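Local coordinates for histone acetyltransferase, ELP3 family (Methanocaldococcus infernus, PDB 6IA8), which modifies the wobble uridine of tRNA to carboxymethyluridine, using acetyl-CoA and S-adenosyl-L-methionine in a radical reaction, at residues I59-P71 and F112-L125. Residues are numbered along the deposited sequence; the frame is centred on the assembly and turned at random. Where two conformers were deposited one is given.
Sequences ISGVAVVAVMTSP and FDPYLQTRARIEQL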
loop_
_atom_site.group_PDB
_atom_site.type_symbol
_atom_site.label_atom_id
_atom_site.label_comp_id
_atom_site.label_asym_id
_atom_site.label_seq_id
_atom_site.Cartn_x
_atom_site.Cartn_y
_atom_site.Cartn_z
ATOM N N ILE A 59 13.432 4.261 -12.250
ATOM C CA ILE A 59 12.885 2.983 -12.692
ATOM C C ILE A 59 12.995 1.999 -11.536
ATOM O O ILE A 59 14.087 1.776 -11.000
ATOM C CB ILE A 59 13.615 2.457 -13.938
ATOM C CG1 ILE A 59 13.557 3.489 -15.066
ATOM C CG2 ILE A 59 13.009 1.138 -14.398
ATOM C CD1 ILE A 59 14.244 3.051 -16.342
ATOM N N SER A 60 11.869 1.408 -11.155
ATOM C CA SER A 60 11.821 0.425 -10.085
ATOM C C SER A 60 11.825 -0.991 -10.647
ATOM O O SER A 60 11.463 -1.234 -11.802
ATOM C CB SER A 60 10.576 0.629 -9.221
ATOM O OG SER A 60 10.406 -0.448 -8.319
ATOM N N GLY A 61 12.247 -1.933 -9.801
ATOM C CA GLY A 61 12.274 -3.326 -10.196
ATOM C C GLY A 61 10.911 -3.975 -10.233
ATOM O O GLY A 61 10.773 -5.052 -10.819
ATOM N N VAL A 62 9.911 -3.356 -9.608
ATOM C CA VAL A 62 8.540 -3.862 -9.593
ATOM C C VAL A 62 7.699 -2.967 -10.496
ATOM O O VAL A 62 7.654 -1.745 -10.304
ATOM C CB VAL A 62 7.961 -3.902 -8.169
ATOM C CG1 VAL A 62 6.520 -4.377 -8.198
ATOM C CG2 VAL A 62 8.805 -4.800 -7.272
ATOM N N ALA A 63 7.035 -3.572 -11.479
ATOM C CA ALA A 63 6.180 -2.846 -12.400
ATOM C C ALA A 63 4.785 -2.728 -11.807
ATOM O O ALA A 63 4.180 -3.729 -11.412
ATOM C CB ALA A 63 6.112 -3.563 -13.743
ATOM N N VAL A 64 4.261 -1.515 -11.774
ATOM C CA VAL A 64 2.908 -1.281 -11.275
ATOM C C VAL A 64 1.953 -1.324 -12.457
ATOM O O VAL A 64 2.107 -0.562 -13.416
ATOM C CB VAL A 64 2.801 0.062 -10.540
ATOM C CG1 VAL A 64 1.358 0.297 -10.146
ATOM C CG2 VAL A 64 3.706 0.074 -9.298
ATOM N N VAL A 65 0.984 -2.224 -12.401
ATOM C CA VAL A 65 0.006 -2.412 -13.465
ATOM C C VAL A 65 -1.345 -2.104 -12.837
ATOM O O VAL A 65 -1.902 -2.928 -12.107
ATOM C CB VAL A 65 0.044 -3.834 -14.036
ATOM C CG1 VAL A 65 -1.096 -4.091 -14.999
ATOM C CG2 VAL A 65 1.403 -4.135 -14.714
ATOM N N ALA A 66 -1.874 -0.922 -13.123
ATOM C CA ALA A 66 -3.150 -0.473 -12.590
ATOM C C ALA A 66 -4.223 -0.638 -13.656
ATOM O O ALA A 66 -4.074 -0.125 -14.764
ATOM C CB ALA A 66 -3.063 0.993 -12.170
ATOM N N VAL A 67 -5.307 -1.331 -13.315
ATOM C CA VAL A 67 -6.375 -1.625 -14.265
ATOM C C VAL A 67 -7.723 -1.235 -13.676
ATOM O O VAL A 67 -7.903 -1.180 -12.459
ATOM C CB VAL A 67 -6.400 -3.114 -14.665
ATOM C CG1 VAL A 67 -5.066 -3.517 -15.315
ATOM C CG2 VAL A 67 -6.683 -3.967 -13.481
ATOM N N MET A 68 -8.686 -0.996 -14.570
ATOM C CA MET A 68 -9.998 -0.469 -14.214
ATOM C C MET A 68 -11.078 -1.519 -14.443
ATOM O O MET A 68 -11.075 -2.227 -15.452
ATOM C CB MET A 68 -10.324 0.777 -15.042
ATOM C CG MET A 68 -9.930 2.098 -14.412
ATOM S SD MET A 68 -11.239 2.760 -13.373
ATOM C CE MET A 68 -10.376 4.091 -12.543
ATOM N N THR A 69 -12.011 -1.608 -13.510
ATOM C CA THR A 69 -13.150 -2.503 -13.637
ATOM C C THR A 69 -14.297 -1.818 -14.367
ATOM O O THR A 69 -14.282 -0.608 -14.594
ATOM C CB THR A 69 -13.612 -2.976 -12.262
ATOM O OG1 THR A 69 -13.917 -1.843 -11.452
ATOM C CG2 THR A 69 -12.515 -3.791 -11.598
ATOM N N SER A 70 -15.305 -2.615 -14.729
ATOM C CA SER A 70 -16.442 -2.105 -15.484
ATOM C C SER A 70 -17.349 -1.254 -14.597
ATOM O O SER A 70 -17.442 -1.487 -13.391
ATOM C CB SER A 70 -17.268 -3.247 -16.082
ATOM O OG SER A 70 -16.629 -3.807 -17.205
ATOM N N PRO A 71 -18.033 -0.254 -15.181
ATOM C CA PRO A 71 -19.073 0.491 -14.455
ATOM C C PRO A 71 -20.157 -0.413 -13.876
ATOM O O PRO A 71 -20.378 -0.371 -12.663
ATOM C CB PRO A 71 -19.657 1.416 -15.527
ATOM C CG PRO A 71 -18.526 1.628 -16.492
ATOM C CD PRO A 71 -17.756 0.324 -16.512
ATOM N N PHE A 112 -12.522 -1.769 -20.803
ATOM C CA PHE A 112 -12.351 -2.328 -19.463
ATOM C C PHE A 112 -12.041 -3.823 -19.463
ATOM O O PHE A 112 -12.274 -4.516 -18.453
ATOM C CB PHE A 112 -13.589 -2.064 -18.612
ATOM C CG PHE A 112 -13.962 -0.611 -18.517
ATOM C CD1 PHE A 112 -14.911 -0.082 -19.375
ATOM C CD2 PHE A 112 -13.366 0.226 -17.584
ATOM C CE1 PHE A 112 -15.268 1.254 -19.299
ATOM C CE2 PHE A 112 -13.722 1.563 -17.503
ATOM C CZ PHE A 112 -14.663 2.073 -18.363
ATOM N N ASP A 113 -11.522 -4.332 -20.566
ATOM C CA ASP A 113 -11.138 -5.733 -20.646
ATOM C C ASP A 113 -9.946 -5.956 -19.721
ATOM O O ASP A 113 -8.917 -5.284 -19.880
ATOM C CB ASP A 113 -10.805 -6.102 -22.079
ATOM C CG ASP A 113 -10.522 -7.593 -22.259
ATOM O OD1 ASP A 113 -9.714 -8.163 -21.505
ATOM O OD2 ASP A 113 -11.112 -8.188 -23.190
ATOM N N PRO A 114 -10.025 -6.879 -18.759
ATOM C CA PRO A 114 -8.879 -7.057 -17.844
ATOM C C PRO A 114 -7.619 -7.534 -18.540
ATOM O O PRO A 114 -6.514 -7.072 -18.219
ATOM C CB PRO A 114 -9.387 -8.092 -16.818
ATOM C CG PRO A 114 -10.487 -8.832 -17.536
ATOM C CD PRO A 114 -11.145 -7.784 -18.440
ATOM N N TYR A 115 -7.751 -8.462 -19.484
ATOM C CA TYR A 115 -6.573 -8.986 -20.164
ATOM C C TYR A 115 -5.905 -7.901 -20.995
ATOM O O TYR A 115 -4.683 -7.721 -20.926
ATOM C CB TYR A 115 -6.948 -10.187 -21.042
ATOM C CG TYR A 115 -5.756 -10.872 -21.694
ATOM C CD1 TYR A 115 -5.037 -10.244 -22.710
ATOM C CD2 TYR A 115 -5.354 -12.132 -21.301
ATOM C CE1 TYR A 115 -3.959 -10.861 -23.327
ATOM C CE2 TYR A 115 -4.268 -12.759 -21.906
ATOM C CZ TYR A 115 -3.571 -12.118 -22.909
ATOM O OH TYR A 115 -2.501 -12.743 -23.531
ATOM N N LEU A 116 -6.692 -7.177 -21.802
ATOM C CA LEU A 116 -6.115 -6.173 -22.686
ATOM C C LEU A 116 -5.449 -5.062 -21.888
ATOM O O LEU A 116 -4.392 -4.562 -22.279
ATOM C CB LEU A 116 -7.191 -5.603 -23.603
ATOM C CG LEU A 116 -7.935 -6.622 -24.468
ATOM C CD1 LEU A 116 -8.977 -5.910 -25.333
ATOM C CD2 LEU A 116 -6.965 -7.413 -25.340
ATOM N N GLN A 117 -6.052 -4.653 -20.769
ATOM C CA GLN A 117 -5.439 -3.615 -19.945
ATOM C C GLN A 117 -4.103 -4.087 -19.375
ATOM O O GLN A 117 -3.095 -3.373 -19.417
ATOM C CB GLN A 117 -6.387 -3.227 -18.813
ATOM C CG GLN A 117 -7.582 -2.371 -19.236
ATOM C CD GLN A 117 -8.448 -2.018 -18.064
ATOM O OE1 GLN A 117 -8.231 -0.997 -17.402
ATOM N NE2 GLN A 117 -9.425 -2.866 -17.781
ATOM N N THR A 118 -4.084 -5.290 -18.824
ATOM C CA THR A 118 -2.856 -5.792 -18.234
ATOM C C THR A 118 -1.774 -5.968 -19.300
ATOM O O THR A 118 -0.639 -5.505 -19.145
ATOM C CB THR A 118 -3.159 -7.106 -17.526
ATOM O OG1 THR A 118 -4.153 -6.904 -16.503
ATOM C CG2 THR A 118 -1.873 -7.678 -16.885
ATOM N N ARG A 119 -2.112 -6.635 -20.398
ATOM C CA ARG A 119 -1.141 -6.827 -21.472
ATOM C C ARG A 119 -0.602 -5.492 -21.985
ATOM O O ARG A 119 0.615 -5.324 -22.166
ATOM C CB ARG A 119 -1.793 -7.632 -22.604
ATOM C CG ARG A 119 -1.010 -7.667 -23.890
ATOM C CD ARG A 119 -0.012 -8.797 -23.945
ATOM N NE ARG A 119 0.727 -8.832 -25.212
ATOM C CZ ARG A 119 1.774 -9.621 -25.435
ATOM N NH1 ARG A 119 2.189 -10.456 -24.491
ATOM N NH2 ARG A 119 2.401 -9.578 -26.599
ATOM N N ALA A 120 -1.494 -4.532 -22.246
ATOM C CA ALA A 120 -1.056 -3.274 -22.847
ATOM C C ALA A 120 -0.074 -2.530 -21.938
ATOM O O ALA A 120 0.892 -1.914 -22.411
ATOM C CB ALA A 120 -2.273 -2.398 -23.175
ATOM N N ARG A 121 -0.316 -2.563 -20.630
ATOM C CA ARG A 121 0.577 -1.891 -19.695
ATOM C C ARG A 121 1.942 -2.575 -19.660
ATOM O O ARG A 121 2.981 -1.908 -19.607
ATOM C CB ARG A 121 -0.064 -1.866 -18.302
ATOM C CG ARG A 121 0.722 -1.069 -17.270
ATOM C CD ARG A 121 0.870 0.397 -17.640
ATOM N NE ARG A 121 1.891 1.059 -16.829
ATOM C CZ ARG A 121 2.432 2.235 -17.126
ATOM N NH1 ARG A 121 2.047 2.887 -18.212
ATOM N NH2 ARG A 121 3.359 2.758 -16.342
ATOM N N ILE A 122 1.959 -3.907 -19.688
ATOM C CA ILE A 122 3.223 -4.637 -19.660
ATOM C C ILE A 122 4.039 -4.327 -20.907
ATOM O O ILE A 122 5.237 -4.026 -20.828
ATOM C CB ILE A 122 2.962 -6.144 -19.507
ATOM C CG1 ILE A 122 2.468 -6.439 -18.073
ATOM C CG2 ILE A 122 4.228 -6.941 -19.791
ATOM C CD1 ILE A 122 1.852 -7.839 -17.919
ATOM N N GLU A 123 3.406 -4.385 -22.080
ATOM C CA GLU A 123 4.123 -4.082 -23.314
ATOM C C GLU A 123 4.622 -2.641 -23.318
ATOM O O GLU A 123 5.735 -2.365 -23.780
ATOM C CB GLU A 123 3.220 -4.349 -24.522
ATOM C CG GLU A 123 2.821 -5.813 -24.664
ATOM C CD GLU A 123 4.021 -6.732 -24.823
ATOM O OE1 GLU A 123 4.844 -6.487 -25.740
ATOM O OE2 GLU A 123 4.140 -7.688 -24.032
ATOM N N GLN A 124 3.800 -1.703 -22.838
ATOM C CA GLN A 124 4.222 -0.306 -22.769
ATOM C C GLN A 124 5.436 -0.133 -21.867
ATOM O O GLN A 124 6.335 0.655 -22.178
ATOM C CB GLN A 124 3.039 0.533 -22.288
ATOM C CG GLN A 124 3.326 1.945 -21.899
ATOM C CD GLN A 124 2.133 2.588 -21.193
ATOM O OE1 GLN A 124 2.298 3.455 -20.334
ATOM N NE2 GLN A 124 0.928 2.155 -21.550
ATOM N N LEU A 125 5.492 -0.878 -20.759
ATOM C CA LEU A 125 6.642 -0.793 -19.867
ATOM C C LEU A 125 7.865 -1.445 -20.492
ATOM O O LEU A 125 8.982 -0.929 -20.373
ATOM C CB LEU A 125 6.315 -1.438 -18.515
ATOM C CG LEU A 125 5.351 -0.639 -17.628
ATOM C CD1 LEU A 125 4.889 -1.464 -16.427
ATOM C CD2 LEU A 125 5.971 0.675 -17.162
HETATM O O HOH W 1 -14.302 -5.836 -17.133
#
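Q117 sets CG anti to its own carbonyl carbon (chi1 -74°) and is extended beyond CG, which carries its amide to the backbone of M68. There the amide meets both the N-H and the C=O of M68, at the end of the outermost strand. M68 N donates to Q117 OE1 over 2.9 Å, from a direction tilted out of the side-chain carbonyl plane. Q117 NE2 returns a nearly straight bond to M68 O (2.9 Å, 175°), in plane and on a lone pair. The two bonds fix the rotation of the amide. The F112 ring packs against T69-P71, CD2 coming near T69 O. P71 CD sits over one face of this ring, 4.0 Å from the centroid, as a CH-pi contact. A water joins S70 OG to F112 O. Further along the helix, V67 CG1 packs on T118 OG1 and Q117 CB. V65 CG1 meets T118, and CG2 slides past R121 CG toward I122 CG1. A63 CB meets L125 CD1 at 3.6 Å. D113 OD1 caps the helix at L116 N. Strand 63-68 and helix 114-125 run roughly antiparallel (151°, axes 8.2 Å apart), as the first beta-alpha unit of the radical SAM core. The connection leaving the strand carries C74, C79 and C82, which probably bind the [4Fe-4S] cluster, as in relatives. The strand pairs with strand 134-140, whose I135 touches V65 and I122. Helix 149-164 lies against P114 and T118.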